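Local coordinates for protein lectin (Pleurotus ostreatus, PDB 6LI7) that binds N-acetylgalactosamine through a calcium ion coordinated by sugar hydroxyls, acting as a calcium-dependent mushroom lectin, at residues L255-D260 and T278-Y283; G303-V308 and V361-A366. One frame throughout, in Å; residues are numbered along the deposited sequence.

Contact 1: residues L255-D260 and T278-Y283. With CA (calcium ion), chain E; NGA (2-acetamido-2-deoxy-beta-D-galactopyranose), chain I.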
loop_
_atom_site.group_PDB
_atom_site.type_symbol
_atom_site.label_atom_id
_atom_site.label_comp_id
_atom_site.label_asym_id
_atom_site.label_seq_id
_atom_site.Cartn_x
_atom_site.Cartn_y
_atom_site.Cartn_z
ATOM N N LEU A 255 -2.725 6.759 5.634
ATOM C CA LEU A 255 -1.654 7.757 5.801
ATOM C C LEU A 255 -2.340 9.064 6.183
ATOM O O LEU A 255 -3.234 9.498 5.436
ATOM C CB LEU A 255 -0.871 7.879 4.497
ATOM C CG LEU A 255 0.245 8.928 4.573
ATOM C CD1 LEU A 255 1.301 8.525 5.592
ATOM C CD2 LEU A 255 0.860 9.150 3.197
ATOM N N ILE A 256 -1.928 9.692 7.278
ATOM C CA ILE A 256 -2.633 10.885 7.780
ATOM C C ILE A 256 -1.674 11.859 8.472
ATOM O O ILE A 256 -0.741 11.455 9.154
ATOM C CB ILE A 256 -3.768 10.425 8.707
ATOM C CG1 ILE A 256 -4.563 11.597 9.287
ATOM C CG2 ILE A 256 -3.236 9.483 9.771
ATOM C CD1 ILE A 256 -5.922 11.183 9.887
ATOM N N ALA A 257 -2.018 13.127 8.388
ATOM C CA ALA A 257 -1.325 14.210 9.111
ATOM C C ALA A 257 -2.352 15.312 9.375
ATOM O O ALA A 257 -3.295 15.504 8.559
ATOM C CB ALA A 257 -0.156 14.735 8.255
ATOM N N ALA A 258 -2.126 16.106 10.406
ATOM C CA ALA A 258 -3.010 17.251 10.671
ATOM C C ALA A 258 -2.228 18.442 11.249
ATOM O O ALA A 258 -1.369 18.254 12.095
ATOM C CB ALA A 258 -4.118 16.818 11.612
ATOM N N ASP A 259 -2.675 19.630 10.879
ATOM C CA ASP A 259 -2.315 20.899 11.527
ATOM C C ASP A 259 -3.413 21.322 12.523
ATOM O O ASP A 259 -4.465 21.692 12.016
ATOM C CB ASP A 259 -2.110 21.987 10.488
ATOM C CG ASP A 259 -1.721 23.331 11.091
ATOM O OD1 ASP A 259 -1.835 23.483 12.331
ATOM O OD2 ASP A 259 -1.252 24.179 10.317
ATOM N N ASP A 260 -3.331 20.758 13.713
ATOM C CA ASP A 260 -2.171 20.734 14.647
ATOM C C ASP A 260 -2.052 19.286 15.106
ATOM O O ASP A 260 -0.935 18.820 15.342
ATOM C CB ASP A 260 -2.287 21.751 15.786
ATOM C CG ASP A 260 -1.714 23.094 15.384
ATOM O OD1 ASP A 260 -0.472 23.130 15.205
ATOM O OD2 ASP A 260 -2.510 24.050 15.140
ATOM N N THR A 278 4.315 17.928 9.826
ATOM C CA THR A 278 5.546 17.753 9.007
ATOM C C THR A 278 5.930 16.273 8.920
ATOM O O THR A 278 6.708 15.935 7.977
ATOM C CB THR A 278 6.729 18.559 9.569
ATOM O OG1 THR A 278 6.955 18.109 10.908
ATOM C CG2 THR A 278 6.521 20.052 9.487
ATOM N N VAL A 279 5.445 15.420 9.844
ATOM C CA VAL A 279 5.712 13.959 9.830
ATOM C C VAL A 279 4.366 13.236 9.867
ATOM O O VAL A 279 3.681 13.298 10.896
ATOM C CB VAL A 279 6.576 13.549 11.033
ATOM C CG1 VAL A 279 6.810 12.062 11.030
ATOM C CG2 VAL A 279 7.905 14.316 11.086
ATOM N N ALA A 280 4.044 12.522 8.805
ATOM C CA ALA A 280 2.746 11.834 8.633
ATOM C C ALA A 280 2.798 10.476 9.335
ATOM O O ALA A 280 3.890 9.903 9.469
ATOM C CB ALA A 280 2.409 11.682 7.189
ATOM N N ASP A 281 1.647 9.973 9.774
ATOM C CA ASP A 281 1.536 8.648 10.459
ATOM C C ASP A 281 0.856 7.664 9.496
ATOM O O ASP A 281 -0.064 8.059 8.741
ATOM C CB ASP A 281 0.721 8.805 11.750
ATOM C CG ASP A 281 1.292 9.856 12.688
ATOM O OD1 ASP A 281 2.522 9.806 12.846
ATOM O OD2 ASP A 281 0.544 10.799 13.170
ATOM N N ALA A 282 1.246 6.409 9.548
ATOM C CA ALA A 282 0.695 5.351 8.690
ATOM C C ALA A 282 0.158 4.270 9.619
ATOM O O ALA A 282 0.833 3.943 10.621
ATOM C CB ALA A 282 1.719 4.806 7.731
ATOM N N TYR A 283 -0.997 3.722 9.266
ATOM C CA TYR A 283 -1.637 2.655 10.066
ATOM C C TYR A 283 -2.129 1.545 9.148
ATOM O O TYR A 283 -2.452 1.789 7.964
ATOM C CB TYR A 283 -2.793 3.216 10.890
ATOM C CG TYR A 283 -2.455 4.361 11.809
ATOM C CD1 TYR A 283 -2.012 4.144 13.093
ATOM C CD2 TYR A 283 -2.617 5.673 11.398
ATOM C CE1 TYR A 283 -1.684 5.202 13.930
ATOM C CE2 TYR A 283 -2.334 6.742 12.231
ATOM C CZ TYR A 283 -1.842 6.505 13.498
ATOM O OH TYR A 283 -1.594 7.559 14.321
HETATM CA CA CA E . -2.550 25.472 13.347
HETATM C C1 NGA I . 1.914 28.193 12.979
HETATM C C2 NGA I . 0.764 27.676 13.888
HETATM C C3 NGA I . 0.714 26.143 13.743
HETATM C C4 NGA I . 0.619 25.826 12.247
HETATM C C5 NGA I . 1.618 26.624 11.355
HETATM C C6 NGA I . 1.420 26.280 9.895
HETATM C C7 NGA I . 0.130 29.148 15.771
HETATM C C8 NGA I . 0.372 29.425 17.233
HETATM N N2 NGA I . 0.895 28.163 15.284
HETATM O O1 NGA I . 2.148 29.546 13.165
HETATM O O3 NGA I . -0.458 25.528 14.399
HETATM O O4 NGA I . -0.774 26.121 11.843
HETATM O O5 NGA I . 1.438 28.057 11.613
HETATM O O6 NGA I . 2.331 26.912 9.057
HETATM O O7 NGA I . -0.711 29.829 15.132
#
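I256 and D281 form a hydrogen-bonded pair of antiparallel strands 249-259 and 281-285, neighbours in the antiparallel β-sheet whose strand 249-259 ends at the sugar-binding calcium ion. Two backbone bonds establish the pairing: I256 N to D281 O at 2.9 Å and D281 N to I256 O, also 2.9 Å, the latter almost straight with 173° at the hydrogen. In the adjoining non-hydrogen-bonded pair, L255 with A282, a bent CA-H...O contact from L255 CA to D281 O, 3.4 Å long, is secondary to the N-H bond on that carbonyl.

Side chains divide between the two sheet faces. On the face of L255 and A282, the leucine has its CG anti to the backbone N (chi1 179°), which brings CD1 within 3.7 Å of A280 CB. I256 and D281 project from the other face, where I256 CG2 meets the Y283 ring at its edge, in the ring plane, 3.8 Å from CE2. The polar ends of D281 and Y283 both hydrogen-bond to Y262 OH on strand 261-266, so one hydroxyl links the two side chains from outside the pair.

Beyond the paired residues the first strand ends at the calcium site. D259 OD1 and D260 OD2 bind the metal, at 2.4 and 2.3 Å, together with O3 and O4 of N-acetylgalactosamine. The other carboxylate oxygens turn to the same two hydroxyls: D259 OD2 lies 2.5 Å from sugar O4, and D260 OD1 is as close to sugar O3.

Contact 2: residues G303-V308 and V361-A366. With CA (calcium ion), chain E; NGA (2-acetamido-2-deoxy-beta-D-galactopyranose), chain I.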
loop_
_atom_site.group_PDB
_atom_site.type_symbol
_atom_site.label_atom_id
_atom_site.label_comp_id
_atom_site.label_asym_id
_atom_site.label_seq_id
_atom_site.Cartn_x
_atom_site.Cartn_y
_atom_site.Cartn_z
ATOM N N GLY A 303 -4.159 27.068 16.723
ATOM C CA GLY A 303 -3.917 28.449 16.280
ATOM C C GLY A 303 -3.420 28.506 14.846
ATOM O O GLY A 303 -2.712 27.587 14.423
ATOM N N GLY A 304 -3.772 29.586 14.161
ATOM C CA GLY A 304 -3.377 29.904 12.792
ATOM C C GLY A 304 -3.997 28.926 11.808
ATOM O O GLY A 304 -5.163 28.531 11.977
ATOM N N PRO A 305 -3.244 28.588 10.731
ATOM C CA PRO A 305 -3.725 27.694 9.680
ATOM C C PRO A 305 -4.124 26.360 10.331
ATOM O O PRO A 305 -3.617 25.985 11.457
ATOM C CB PRO A 305 -2.527 27.530 8.710
ATOM C CG PRO A 305 -1.669 28.792 8.941
ATOM C CD PRO A 305 -1.884 29.094 10.424
ATOM N N ALA A 306 -4.978 25.635 9.619
ATOM C CA ALA A 306 -5.440 24.301 10.050
ATOM C C ALA A 306 -5.775 23.460 8.823
ATOM O O ALA A 306 -6.240 24.018 7.793
ATOM C CB ALA A 306 -6.643 24.448 10.960
ATOM N N GLY A 307 -5.646 22.152 8.981
ATOM C CA GLY A 307 -6.034 21.209 7.914
ATOM C C GLY A 307 -5.786 19.793 8.337
ATOM O O GLY A 307 -4.941 19.527 9.230
ATOM N N VAL A 308 -6.528 18.876 7.728
ATOM C CA VAL A 308 -6.221 17.444 7.888
ATOM C C VAL A 308 -6.146 16.852 6.483
ATOM O O VAL A 308 -6.829 17.310 5.577
ATOM C CB VAL A 308 -7.207 16.759 8.850
ATOM C CG1 VAL A 308 -8.637 16.815 8.335
ATOM C CG2 VAL A 308 -6.776 15.339 9.102
ATOM N N VAL A 361 0.231 22.841 -1.308
ATOM C CA VAL A 361 -0.027 24.275 -1.068
ATOM C C VAL A 361 0.744 24.724 0.177
ATOM O O VAL A 361 0.903 23.924 1.151
ATOM C CB VAL A 361 -1.534 24.598 -0.929
ATOM C CG1 VAL A 361 -2.246 24.424 -2.247
ATOM C CG2 VAL A 361 -2.172 23.824 0.220
ATOM N N ALA A 362 1.169 25.997 0.157
ATOM C CA ALA A 362 1.521 26.784 1.366
ATOM C C ALA A 362 0.350 26.727 2.350
ATOM O O ALA A 362 -0.803 26.729 1.965
ATOM C CB ALA A 362 1.749 28.232 0.980
ATOM N N PRO A 363 0.567 26.794 3.645
ATOM C CA PRO A 363 1.903 26.938 4.197
ATOM C C PRO A 363 2.678 25.638 4.391
ATOM O O PRO A 363 3.802 25.689 4.774
ATOM C CB PRO A 363 1.605 27.507 5.608
ATOM C CG PRO A 363 0.275 26.862 5.941
ATOM C CD PRO A 363 -0.500 26.920 4.641
ATOM N N TRP A 364 2.040 24.491 4.240
ATOM C CA TRP A 364 2.686 23.228 4.659
ATOM C C TRP A 364 3.663 22.779 3.562
ATOM O O TRP A 364 4.584 22.157 3.903
ATOM C CB TRP A 364 1.630 22.151 4.957
ATOM C CG TRP A 364 0.556 22.671 5.874
ATOM C CD1 TRP A 364 0.653 22.868 7.217
ATOM C CD2 TRP A 364 -0.764 23.092 5.503
ATOM N NE1 TRP A 364 -0.524 23.375 7.702
ATOM C CE2 TRP A 364 -1.411 23.514 6.685
ATOM C CE3 TRP A 364 -1.482 23.117 4.306
ATOM C CZ2 TRP A 364 -2.723 23.988 6.688
ATOM C CZ3 TRP A 364 -2.785 23.570 4.310
ATOM C CH2 TRP A 364 -3.405 23.995 5.487
ATOM N N GLY A 365 3.440 23.031 2.290
ATOM C CA GLY A 365 4.431 22.607 1.280
ATOM C C GLY A 365 4.344 21.124 0.934
ATOM O O GLY A 365 3.442 20.426 1.428
ATOM N N ALA A 366 5.359 20.633 0.222
ATOM C CA ALA A 366 5.427 19.272 -0.355
ATOM C C ALA A 366 6.380 18.386 0.446
ATOM O O ALA A 366 6.570 17.282 0.032
ATOM C CB ALA A 366 5.831 19.366 -1.818
HETATM CA CA CA E . -2.550 25.472 13.347
HETATM C C1 NGA I . 1.914 28.193 12.979
HETATM C C2 NGA I . 0.764 27.676 13.888
HETATM C C3 NGA I . 0.714 26.143 13.743
HETATM C C4 NGA I . 0.619 25.826 12.247
HETATM C C5 NGA I . 1.618 26.624 11.355
HETATM C C6 NGA I . 1.420 26.280 9.895
HETATM C C7 NGA I . 0.130 29.148 15.771
HETATM C C8 NGA I . 0.372 29.425 17.233
HETATM N N2 NGA I . 0.895 28.163 15.284
HETATM O O1 NGA I . 2.148 29.546 13.165
HETATM O O3 NGA I . -0.458 25.528 14.399
HETATM O O4 NGA I . -0.774 26.121 11.843
HETATM O O5 NGA I . 1.438 28.057 11.613
HETATM O O6 NGA I . 2.331 26.912 9.057
HETATM O O7 NGA I . -0.711 29.829 15.132
#
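P363 and W364 pack against P305 to G307, bringing the loop after strand 351-358 up to a calcium-binding loop. P305 and P363 make one wall of the sugar pocket, with W364 behind them. The later segment begins with V361, whose carbonyl O accepts a backbone hydrogen bond from G365 N at 2.9 Å. That bond closes a five-residue turn, with a cis peptide between A362 and P363 inside it.

The P363 ring touches three partners. Its CG sits 3.8 Å above the plane of the W364 indole, over the five-membered ring, and is 4.0 Å from P305 CB, the two proline rings meeting at a slant. Its CB approaches O6 of N-acetylgalactosamine at 3.6 Å, evidence that this residue borders the ligand directly.

W364 follows, with CG anti to its own carbonyl carbon (chi1 -50°), a setting that carries the indole under P363 and along the chain at A306. A306 O meets the six-membered ring at the edge, near its plane, 3.7 Å from CH2, while P305 CB comes in obliquely, 4.1 Å from CZ2.

The facing loop contributes carbonyls to the calcium ion: G303 O at 2.4 Å and P305 O at 2.2 Å. From there it runs into strand 307-316, which lies beside strand 249-259, with V308 bonded to strand 219-222, the strand whose W220 stacks on W364.

Overall arrangement
The centres of contact 1 and contact 2 lie 12 Å apart, and strands 249-259 and 307-316 join them side by side in the same sheet. D259 belongs to contact 1 but is held by both segments of contact 2: its backbone N is 2.8 Å from G307 O, and its OD2 is 2.8 Å from W364 NE1. The bond from W364 probably fixes the carboxylate's orientation toward the metal. The two contacts supply complementary ligands to one calcium ion, carboxylates from 255-260 and carbonyls from 303-308, with N301 completing the protein share. Sugar O3 and O4 then close the coordination sphere, as in C-type lectins.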